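Local coordinates for protein putative hexose oxidase (Nonomuraea sp. ATCC 39727, PDB 5AWV) that probably oxidises the sugar of teicoplanin-type glycopeptide antibiotics, using a flavin (FAD) that is bound covalently at two points, at residues Tyr178-Glu183 / Trp228-Glu233; Trp210-Gly215 / Pro500-Val505. All blocks are in the same frame, centred on the assembly; numbering follows the deposited sequence.

How the contacts relate
From the N terminus the chain first meets 178-183, at the start of strand 179-187. It then passes through strand 193-199 and helix 207-212, where 210-215 begins. Strand 223-229 follows and runs back beside 179-187, so contact 1 closes a loop of 44 residues within the antiparallel sheet of the FAD-binding part. Contact 2 closes a far longer loop of 284 residues, joining helix 207-212 to helix 499-509 near the C terminus. The two cross: 210-215 lies inside the first loop, while 500-505 comes after it. They are joined by a hydrogen bond from Trp210 NE1 to Leu179 O, 2.9 Å, so helix 207-212 touches the sheet as well as helix 499-509.

Contact 1. Residues Tyr178-Glu183 / Trp228-Glu233; sequences YLYAVE and WMRVPE
Trp228 O takes two backbone N-H groups from the neighbouring strand, Tyr180 N at 2.7 Å and Ala181 N at 3.1 Å. This is a classic beta bulge between strands 179-187 and 223-229 of the five-stranded antiparallel sheet. Tyr180 and Ala181 both face Trp228, and the register shifts by one. On one side of the bulge, Leu179 and Met229 form a non-hydrogen-bonded pair. On the other, Ala181 and Trp228 are a hydrogen-bonded pair, and Trp228 N gives a nearly straight bond to Ala181 O. Arg230 N binds Tyr178 O at 2.8 Å. Val182 lies near Val224, an FAD-binding residue.

Trp228 CB lies near Ala181 O and N. With CG anti to the carbonyl carbon (chi1 -73°), the indole runs along the opposite strand. CE3 meets Ala181 CB at 3.7 Å. CZ3 reaches Glu183 N and lies nearest Glu183 CB, with CH2 a little farther. Ala181 O and Val182 C lie at the ring edge. The ring NH, NE1, bonds to Asp117.

Arg230 lies beside Tyr180, and both side chains point the same way. Its CG packs on Tyr180 CB, and its CD sits over the ring face, 4.2 Å from the centroid of Tyr180. The chain then bends. NE and NH2 both bind Val231 O, with NE closer at 2.9 Å, and NH1 binds Asn121 O. Tyr180 OH bonds to Glu201. Leu179 CD1 meets Met229 SD at 3.8 Å.

One carbonyl thus satisfies both donors of the bulge. The stem of Arg230 is packed on a ring, while carbonyls hold its charge.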
ATOM      1  N   TYR A 178      -8.888 -10.308  -5.235  1.00 14.51           N
ATOM      2  CA  TYR A 178      -9.902  -9.608  -6.038  1.00 14.46           C
ATOM      3  C   TYR A 178      -9.335  -8.978  -7.328  1.00 14.44           C
ATOM      4  O   TYR A 178     -10.067  -8.279  -8.019  1.00 14.50           O
ATOM      5  CB  TYR A 178     -10.666  -8.570  -5.201  1.00 14.11           C
ATOM      6  CG  TYR A 178     -11.276  -9.256  -4.003  1.00 14.38           C
ATOM      7  CD1 TYR A 178     -12.514  -9.890  -4.089  1.00 14.04           C
ATOM      8  CD2 TYR A 178     -10.534  -9.454  -2.867  1.00 13.51           C
ATOM      9  CE1 TYR A 178     -13.005 -10.598  -3.029  1.00 14.23           C
ATOM     10  CE2 TYR A 178     -11.037 -10.175  -1.783  1.00 14.05           C
ATOM     11  CZ  TYR A 178     -12.242 -10.794  -1.878  1.00 14.83           C
ATOM     12  OH  TYR A 178     -12.812 -11.543  -0.839  1.00 16.18           O
ATOM     13  N   LEU A 179      -8.072  -9.195  -7.646  1.00 13.88           N
ATOM     14  CA  LEU A 179      -7.456  -8.564  -8.825  1.00 15.65           C
ATOM     15  C   LEU A 179      -7.848  -9.328 -10.081  1.00 16.15           C
ATOM     16  O   LEU A 179      -7.393 -10.456 -10.330  1.00 13.63           O
ATOM     17  CB  LEU A 179      -5.981  -8.423  -8.696  1.00 14.93           C
ATOM     18  CG  LEU A 179      -5.313  -7.740  -9.925  1.00 16.63           C
ATOM     19  CD1 LEU A 179      -5.698  -6.292 -10.156  1.00 15.42           C
ATOM     20  CD2 LEU A 179      -3.840  -7.865  -9.837  1.00 18.15           C
ATOM     21  N   TYR A 180      -8.709  -8.716 -10.873  1.00 17.97           N
ATOM     22  CA  TYR A 180      -9.242  -9.403 -12.089  1.00 18.39           C
ATOM     23  C   TYR A 180      -8.331  -9.107 -13.248  1.00 17.58           C
ATOM     24  O   TYR A 180      -8.037 -10.002 -14.057  1.00 18.12           O
ATOM     25  CB  TYR A 180     -10.716  -8.974 -12.366  1.00 20.33           C
ATOM     26  CG  TYR A 180     -11.213  -9.468 -13.676  1.00 21.65           C
ATOM     27  CD1 TYR A 180     -11.489 -10.818 -13.841  1.00 25.16           C
ATOM     28  CD2 TYR A 180     -11.356  -8.593 -14.794  1.00 22.51           C
ATOM     29  CE1 TYR A 180     -11.917 -11.321 -15.102  1.00 27.58           C
ATOM     30  CE2 TYR A 180     -11.810  -9.084 -16.020  1.00 26.04           C
ATOM     31  CZ  TYR A 180     -12.065 -10.458 -16.156  1.00 26.94           C
ATOM     32  OH  TYR A 180     -12.508 -11.015 -17.312  1.00 27.62           O
ATOM     33  N   ALA A 181      -7.865  -7.869 -13.338  1.00 14.42           N
ATOM     34  CA  ALA A 181      -7.027  -7.456 -14.463  1.00 14.96           C
ATOM     35  C   ALA A 181      -6.208  -6.267 -14.201  1.00 14.48           C
ATOM     36  O   ALA A 181      -6.556  -5.419 -13.369  1.00 14.95           O
ATOM     37  CB  ALA A 181      -7.881  -7.161 -15.710  1.00 14.16           C
ATOM     38  N   VAL A 182      -5.164  -6.110 -14.978  1.00 13.52           N
ATOM     39  CA  VAL A 182      -4.345  -4.946 -14.941  1.00 16.61           C
ATOM     40  C   VAL A 182      -4.094  -4.423 -16.355  1.00 16.10           C
ATOM     41  O   VAL A 182      -3.934  -5.219 -17.266  1.00 17.97           O
ATOM     42  CB  VAL A 182      -2.902  -5.105 -14.415  1.00 18.47           C
ATOM     43  CG1 VAL A 182      -2.816  -5.000 -12.921  1.00 22.12           C
ATOM     44  CG2 VAL A 182      -2.220  -6.407 -14.902  1.00 16.49           C
ATOM     45  N   GLU A 183      -3.900  -3.127 -16.474  1.00 14.65           N
ATOM     46  CA  GLU A 183      -3.387  -2.450 -17.658  1.00 17.22           C
ATOM     47  C   GLU A 183      -2.041  -1.900 -17.315  1.00 18.95           C
ATOM     48  O   GLU A 183      -1.862  -1.198 -16.349  1.00 16.31           O
ATOM     49  CB  GLU A 183      -4.296  -1.292 -18.106  1.00 19.35           C
ATOM     50  CG  GLU A 183      -3.850  -0.665 -19.427  1.00 19.28           C
ATOM     51  CD  GLU A 183      -4.737   0.549 -19.853  1.00 24.70           C
ATOM     52  OE1 GLU A 183      -4.724   1.663 -19.272  1.00 25.86           O
ATOM     53  OE2 GLU A 183      -5.440   0.390 -20.801  1.00 26.04           O
ATOM     54  N   TRP A 228      -8.431  -3.639 -12.316  1.00 13.11           N
ATOM     55  CA  TRP A 228      -9.819  -4.032 -12.254  1.00 14.58           C
ATOM     56  C   TRP A 228     -10.012  -5.084 -11.207  1.00 14.28           C
ATOM     57  O   TRP A 228      -9.315  -6.125 -11.208  1.00 12.92           O
ATOM     58  CB  TRP A 228     -10.346  -4.589 -13.589  1.00 13.86           C
ATOM     59  CG  TRP A 228     -10.553  -3.555 -14.651  1.00 14.53           C
ATOM     60  CD1 TRP A 228     -11.694  -2.846 -14.913  1.00 17.35           C
ATOM     61  CD2 TRP A 228      -9.627  -3.174 -15.663  1.00 15.41           C
ATOM     62  NE1 TRP A 228     -11.509  -2.044 -16.020  1.00 15.94           N
ATOM     63  CE2 TRP A 228     -10.259  -2.235 -16.495  1.00 16.50           C
ATOM     64  CE3 TRP A 228      -8.313  -3.531 -15.937  1.00 15.78           C
ATOM     65  CZ2 TRP A 228      -9.611  -1.639 -17.618  1.00 18.45           C
ATOM     66  CZ3 TRP A 228      -7.688  -2.990 -17.053  1.00 15.99           C
ATOM     67  CH2 TRP A 228      -8.348  -2.060 -17.893  1.00 16.43           C
ATOM     68  N   MET A 229     -10.982  -4.839 -10.352  1.00 13.52           N
ATOM     69  CA  MET A 229     -11.184  -5.650  -9.104  1.00 13.71           C
ATOM     70  C   MET A 229     -12.580  -6.255  -9.114  1.00 14.67           C
ATOM     71  O   MET A 229     -13.566  -5.546  -9.389  1.00 15.48           O
ATOM     72  CB  MET A 229     -11.047  -4.761  -7.854  1.00 13.67           C
ATOM     73  CG  MET A 229      -9.858  -3.841  -7.810  1.00 15.30           C
ATOM     74  SD  MET A 229      -8.287  -4.725  -7.833  1.00 18.43           S
ATOM     75  CE  MET A 229      -8.307  -5.388  -6.162  1.00 19.65           C
ATOM     76  N   ARG A 230     -12.680  -7.542  -8.789  1.00 14.04           N
ATOM     77  CA  ARG A 230     -13.917  -8.193  -8.604  1.00 14.63           C
ATOM     78  C   ARG A 230     -13.737  -9.580  -7.933  1.00 14.48           C
ATOM     79  O   ARG A 230     -12.658 -10.195  -8.033  1.00 15.68           O
ATOM     80  CB  ARG A 230     -14.656  -8.385  -9.994  1.00 17.47           C
ATOM     81  CG  ARG A 230     -13.862  -9.196 -11.014  1.00 18.62           C
ATOM     82  CD  ARG A 230     -14.777  -9.817 -12.107  1.00 20.88           C
ATOM     83  NE  ARG A 230     -15.587 -10.848 -11.505  1.00 21.58           N
ATOM     84  CZ  ARG A 230     -16.854 -11.128 -11.788  1.00 23.54           C
ATOM     85  NH1 ARG A 230     -17.541 -10.444 -12.669  1.00 27.29           N
ATOM     86  NH2 ARG A 230     -17.446 -12.112 -11.123  1.00 26.05           N
ATOM     87  N   VAL A 231     -14.787 -10.057  -7.299  1.00 16.39           N
ATOM     88  CA  VAL A 231     -14.845 -11.416  -6.747  1.00 18.69           C
ATOM     89  C   VAL A 231     -14.601 -12.452  -7.856  1.00 21.18           C
ATOM     90  O   VAL A 231     -14.934 -12.242  -9.017  1.00 18.56           O
ATOM     91  CB  VAL A 231     -16.147 -11.733  -6.018  1.00 21.32           C
ATOM     92  CG1 VAL A 231     -16.418 -10.769  -4.928  1.00 21.25           C
ATOM     93  CG2 VAL A 231     -17.336 -11.740  -7.004  1.00 21.35           C
ATOM     94  N   PRO A 232     -13.929 -13.568  -7.514  1.00 24.61           N
ATOM     95  CA  PRO A 232     -13.746 -14.571  -8.574  1.00 29.04           C
ATOM     96  C   PRO A 232     -15.041 -15.393  -8.869  1.00 32.27           C
ATOM     97  O   PRO A 232     -15.157 -15.978  -9.899  1.00 36.99           O
ATOM     98  CB  PRO A 232     -12.567 -15.423  -8.047  1.00 27.25           C
ATOM     99  CG  PRO A 232     -12.690 -15.344  -6.595  1.00 28.23           C
ATOM    100  CD  PRO A 232     -13.329 -13.991  -6.245  1.00 26.99           C
ATOM    101  N   GLU A 233     -16.040 -15.368  -8.021  1.00 36.54           N
ATOM    102  CA  GLU A 233     -17.265 -16.106  -8.308  1.00 36.33           C
ATOM    103  C   GLU A 233     -18.105 -15.452  -9.383  1.00 38.69           C
ATOM    104  O   GLU A 233     -18.001 -14.239  -9.606  1.00 30.87           O
ATOM    105  CB  GLU A 233     -18.129 -16.260  -7.049  1.00 36.55           C
ATOM    106  CG  GLU A 233     -17.507 -17.062  -5.939  1.00 40.52           C
ATOM    107  CD  GLU A 233     -16.453 -16.314  -5.087  1.00 45.56           C
ATOM    108  OE1 GLU A 233     -15.584 -17.009  -4.522  1.00 48.96           O
ATOM    109  OE2 GLU A 233     -16.470 -15.067  -4.965  1.00 42.96           O
TER

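Contact 2. Residues Trp210-Gly215 / Pro500-Val505; sequences WWAHTG and PRLRKV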
ATOM      1  N   TRP A 210      -0.583 -10.627 -15.458  1.00 16.15           N
ATOM      2  CA  TRP A 210      -1.677 -10.459 -14.489  1.00 16.84           C
ATOM      3  C   TRP A 210      -1.125 -11.134 -13.188  1.00 18.35           C
ATOM      4  O   TRP A 210      -1.135 -10.570 -12.112  1.00 16.47           O
ATOM      5  CB  TRP A 210      -2.947 -11.181 -14.904  1.00 16.76           C
ATOM      6  CG  TRP A 210      -3.798 -11.462 -13.731  1.00 16.60           C
ATOM      7  CD1 TRP A 210      -4.561 -10.549 -13.076  1.00 15.55           C
ATOM      8  CD2 TRP A 210      -3.878 -12.695 -12.970  1.00 15.85           C
ATOM      9  NE1 TRP A 210      -5.120 -11.147 -11.959  1.00 16.37           N
ATOM     10  CE2 TRP A 210      -4.691 -12.443 -11.858  1.00 15.10           C
ATOM     11  CE3 TRP A 210      -3.324 -13.968 -13.122  1.00 14.85           C
ATOM     12  CZ2 TRP A 210      -5.033 -13.428 -10.929  1.00 16.12           C
ATOM     13  CZ3 TRP A 210      -3.617 -14.929 -12.201  1.00 15.19           C
ATOM     14  CH2 TRP A 210      -4.465 -14.658 -11.080  1.00 16.39           C
ATOM     15  N   TRP A 211      -0.715 -12.397 -13.306  1.00 15.83           N
ATOM     16  CA  TRP A 211      -0.219 -13.133 -12.141  1.00 14.72           C
ATOM     17  C   TRP A 211       0.949 -12.374 -11.384  1.00 13.38           C
ATOM     18  O   TRP A 211       0.918 -12.281 -10.146  1.00 15.15           O
ATOM     19  CB  TRP A 211       0.209 -14.585 -12.515  1.00 13.95           C
ATOM     20  CG  TRP A 211       0.771 -15.383 -11.360  1.00 13.32           C
ATOM     21  CD1 TRP A 211       0.084 -16.122 -10.478  1.00 15.26           C
ATOM     22  CD2 TRP A 211       2.113 -15.382 -10.927  1.00 12.68           C
ATOM     23  NE1 TRP A 211       0.957 -16.724  -9.569  1.00 13.80           N
ATOM     24  CE2 TRP A 211       2.192 -16.213  -9.784  1.00 13.80           C
ATOM     25  CE3 TRP A 211       3.265 -14.795 -11.417  1.00 13.34           C
ATOM     26  CZ2 TRP A 211       3.406 -16.502  -9.141  1.00 14.74           C
ATOM     27  CZ3 TRP A 211       4.495 -15.044 -10.752  1.00 15.07           C
ATOM     28  CH2 TRP A 211       4.542 -15.931  -9.655  1.00 14.49           C
ATOM     29  N   ALA A 212       1.871 -11.762 -12.085  1.00 12.54           N
ATOM     30  CA  ALA A 212       2.948 -11.131 -11.450  1.00 13.25           C
ATOM     31  C   ALA A 212       2.500  -9.917 -10.600  1.00 14.76           C
ATOM     32  O   ALA A 212       3.250  -9.467  -9.706  1.00 13.62           O
ATOM     33  CB  ALA A 212       3.969 -10.698 -12.416  1.00 13.96           C
ATOM     34  N   HIS A 213       1.370  -9.323 -10.970  1.00 14.12           N
ATOM     35  CA  HIS A 213       0.828  -8.196 -10.243  1.00 14.40           C
ATOM     36  C   HIS A 213      -0.042  -8.577  -9.080  1.00 12.56           C
ATOM     37  O   HIS A 213      -0.599  -7.665  -8.432  1.00 14.84           O
ATOM     38  CB  HIS A 213       0.082  -7.273 -11.202  1.00 14.47           C
ATOM     39  CG  HIS A 213       0.986  -6.498 -12.086  1.00 16.64           C
ATOM     40  ND1 HIS A 213       1.425  -6.953 -13.318  1.00 17.52           N
ATOM     41  CD2 HIS A 213       1.614  -5.330 -11.872  1.00 17.04           C
ATOM     42  CE1 HIS A 213       2.288  -6.084 -13.805  1.00 16.46           C
ATOM     43  NE2 HIS A 213       2.405  -5.085 -12.943  1.00 17.04           N
ATOM     44  N   THR A 214      -0.185  -9.858  -8.773  1.00 12.25           N
ATOM     45  CA  THR A 214      -0.865 -10.367  -7.576  1.00 12.51           C
ATOM     46  C   THR A 214       0.159 -10.555  -6.402  1.00 12.76           C
ATOM     47  O   THR A 214       0.101 -11.487  -5.686  1.00 13.33           O
ATOM     48  CB  THR A 214      -1.634 -11.691  -7.796  1.00 12.84           C
ATOM     49  OG1 THR A 214      -0.729 -12.755  -8.141  1.00 12.46           O
ATOM     50  CG2 THR A 214      -2.591 -11.522  -8.882  1.00 15.09           C
ATOM     51  N   GLY A 215       1.046  -9.630  -6.225  1.00 12.99           N
ATOM     52  CA  GLY A 215       2.028  -9.654  -5.147  1.00 15.20           C
ATOM     53  C   GLY A 215       3.475  -9.499  -5.579  1.00 14.71           C
ATOM     54  O   GLY A 215       4.365  -9.537  -4.714  1.00 13.89           O
ATOM     55  N   PRO A 500      11.021 -17.964  -9.240  1.00 18.03           N
ATOM     56  CA  PRO A 500      11.386 -18.386 -10.605  1.00 17.20           C
ATOM     57  C   PRO A 500      10.381 -17.901 -11.629  1.00 16.88           C
ATOM     58  O   PRO A 500      10.777 -17.377 -12.649  1.00 16.85           O
ATOM     59  CB  PRO A 500      11.484 -19.940 -10.512  1.00 20.07           C
ATOM     60  CG  PRO A 500      11.827 -20.176  -9.059  1.00 22.73           C
ATOM     61  CD  PRO A 500      11.115 -19.064  -8.276  1.00 18.02           C
ATOM     62  N   ARG A 501       9.099 -18.075 -11.380  1.00 16.48           N
ATOM     63  CA  ARG A 501       8.096 -17.540 -12.283  1.00 18.23           C
ATOM     64  C   ARG A 501       8.117 -16.022 -12.395  1.00 17.42           C
ATOM     65  O   ARG A 501       8.041 -15.482 -13.512  1.00 18.28           O
ATOM     66  CB  ARG A 501       6.730 -18.013 -11.896  1.00 20.35           C
ATOM     67  CG  ARG A 501       5.696 -17.586 -12.945  1.00 22.63           C
ATOM     68  CD  ARG A 501       4.388 -18.212 -12.614  1.00 24.62           C
ATOM     69  NE  ARG A 501       3.427 -17.841 -13.628  1.00 24.12           N
ATOM     70  CZ  ARG A 501       2.141 -18.013 -13.509  1.00 22.75           C
ATOM     71  NH1 ARG A 501       1.608 -18.567 -12.426  1.00 24.85           N
ATOM     72  NH2 ARG A 501       1.390 -17.649 -14.511  1.00 25.79           N
ATOM     73  N   LEU A 502       8.315 -15.322 -11.282  1.00 16.17           N
ATOM     74  CA  LEU A 502       8.447 -13.871 -11.384  1.00 16.43           C
ATOM     75  C   LEU A 502       9.646 -13.445 -12.218  1.00 17.65           C
ATOM     76  O   LEU A 502       9.578 -12.479 -13.000  1.00 15.96           O
ATOM     77  CB  LEU A 502       8.535 -13.188 -10.035  1.00 16.90           C
ATOM     78  CG  LEU A 502       7.319 -13.253  -9.159  1.00 15.11           C
ATOM     79  CD1 LEU A 502       7.720 -13.012  -7.706  1.00 15.09           C
ATOM     80  CD2 LEU A 502       6.282 -12.225  -9.604  1.00 15.16           C
ATOM     81  N   ARG A 503      10.758 -14.196 -12.107  1.00 16.42           N
ATOM     82  CA  ARG A 503      11.901 -13.873 -12.979  1.00 18.50           C
ATOM     83  C   ARG A 503      11.588 -14.078 -14.510  1.00 17.18           C
ATOM     84  O   ARG A 503      12.012 -13.313 -15.329  1.00 17.63           O
ATOM     85  CB  ARG A 503      13.172 -14.612 -12.465  1.00 20.93           C
ATOM     86  CG  ARG A 503      14.315 -14.518 -13.405  1.00 29.59           C
ATOM     87  CD  ARG A 503      15.586 -15.036 -12.788  1.00 34.49           C
ATOM     88  NE  ARG A 503      16.147 -14.152 -11.796  1.00 38.28           N
ATOM     89  CZ  ARG A 503      17.209 -14.462 -11.071  1.00 43.93           C
ATOM     90  NH1 ARG A 503      17.782 -15.660 -11.209  1.00 51.29           N
ATOM     91  NH2 ARG A 503      17.699 -13.605 -10.194  1.00 39.78           N
ATOM     92  N   LYS A 504      10.838 -15.097 -14.859  1.00 18.51           N
ATOM     93  CA  LYS A 504      10.406 -15.305 -16.246  1.00 20.32           C
ATOM     94  C   LYS A 504       9.518 -14.175 -16.739  1.00 18.75           C
ATOM     95  O   LYS A 504       9.707 -13.671 -17.854  1.00 18.25           O
ATOM     96  CB  LYS A 504       9.744 -16.654 -16.398  1.00 22.28           C
ATOM     97  CG  LYS A 504      10.792 -17.762 -16.294  1.00 28.02           C
ATOM     98  CD  LYS A 504      10.157 -19.119 -16.231  1.00 34.65           C
ATOM     99  CE  LYS A 504      11.228 -20.203 -16.348  1.00 42.44           C
ATOM    100  NZ  LYS A 504      10.508 -21.492 -16.491  1.00 50.77           N
ATOM    101  N   VAL A 505       8.617 -13.670 -15.883  1.00 17.40           N
ATOM    102  CA  VAL A 505       7.787 -12.512 -16.227  1.00 16.01           C
ATOM    103  C   VAL A 505       8.564 -11.261 -16.486  1.00 17.27           C
ATOM    104  O   VAL A 505       8.349 -10.552 -17.506  1.00 17.99           O
ATOM    105  CB  VAL A 505       6.664 -12.236 -15.214  1.00 17.49           C
ATOM    106  CG1 VAL A 505       5.794 -11.110 -15.711  1.00 18.73           C
ATOM    107  CG2 VAL A 505       5.798 -13.448 -15.108  1.00 17.27           C
TER
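Trp211 O is gripped twice by Thr214, through Thr214 OG1 at 2.6 Å and Thr214 N at 3.0 Å. Across the contact, helix 499-509, in the berberine-like C-terminal family region, packs on helix 207-212. The Thr214 hydroxyl lies in the carbonyl plane, on a lone pair. These two bonds hold Thr214 against the carbonyl of Trp211. Thr214 OG1 is also hydrogen-bonded to Ala416 N.

Arg501 and Trp211 form a stacked cation-pi contact. The guanidinium of Arg501 lies flat on the Trp211 indole, with the planes at 14°. Arg501 CZ is 3.8 Å from the centroid of the five-membered ring of Trp211. The Arg501 stem is extended, with CG anti to the backbone N (chi1 -173°). This carries CD over the six-membered ring, 3.6 Å from the centroid, as a CH-pi contact. One arginine thus spans both rings of one face. Thr214 OG1 lies over the opposite face, toward the rim. Trp211 NE1 bonds to Ala413 O, which helps hold the rotation of the indole.

Leu502 crosses the tryptophan at about a right angle. Its CD2 touches both Trp211 and Ala212, so it bridges the indole and the Ala212 methyl. Together these side chains join the C-terminal helix to the FAD-binding part of the fold. A turn further along, Val505 CG1 meets Ala212 CB at 3.8 Å.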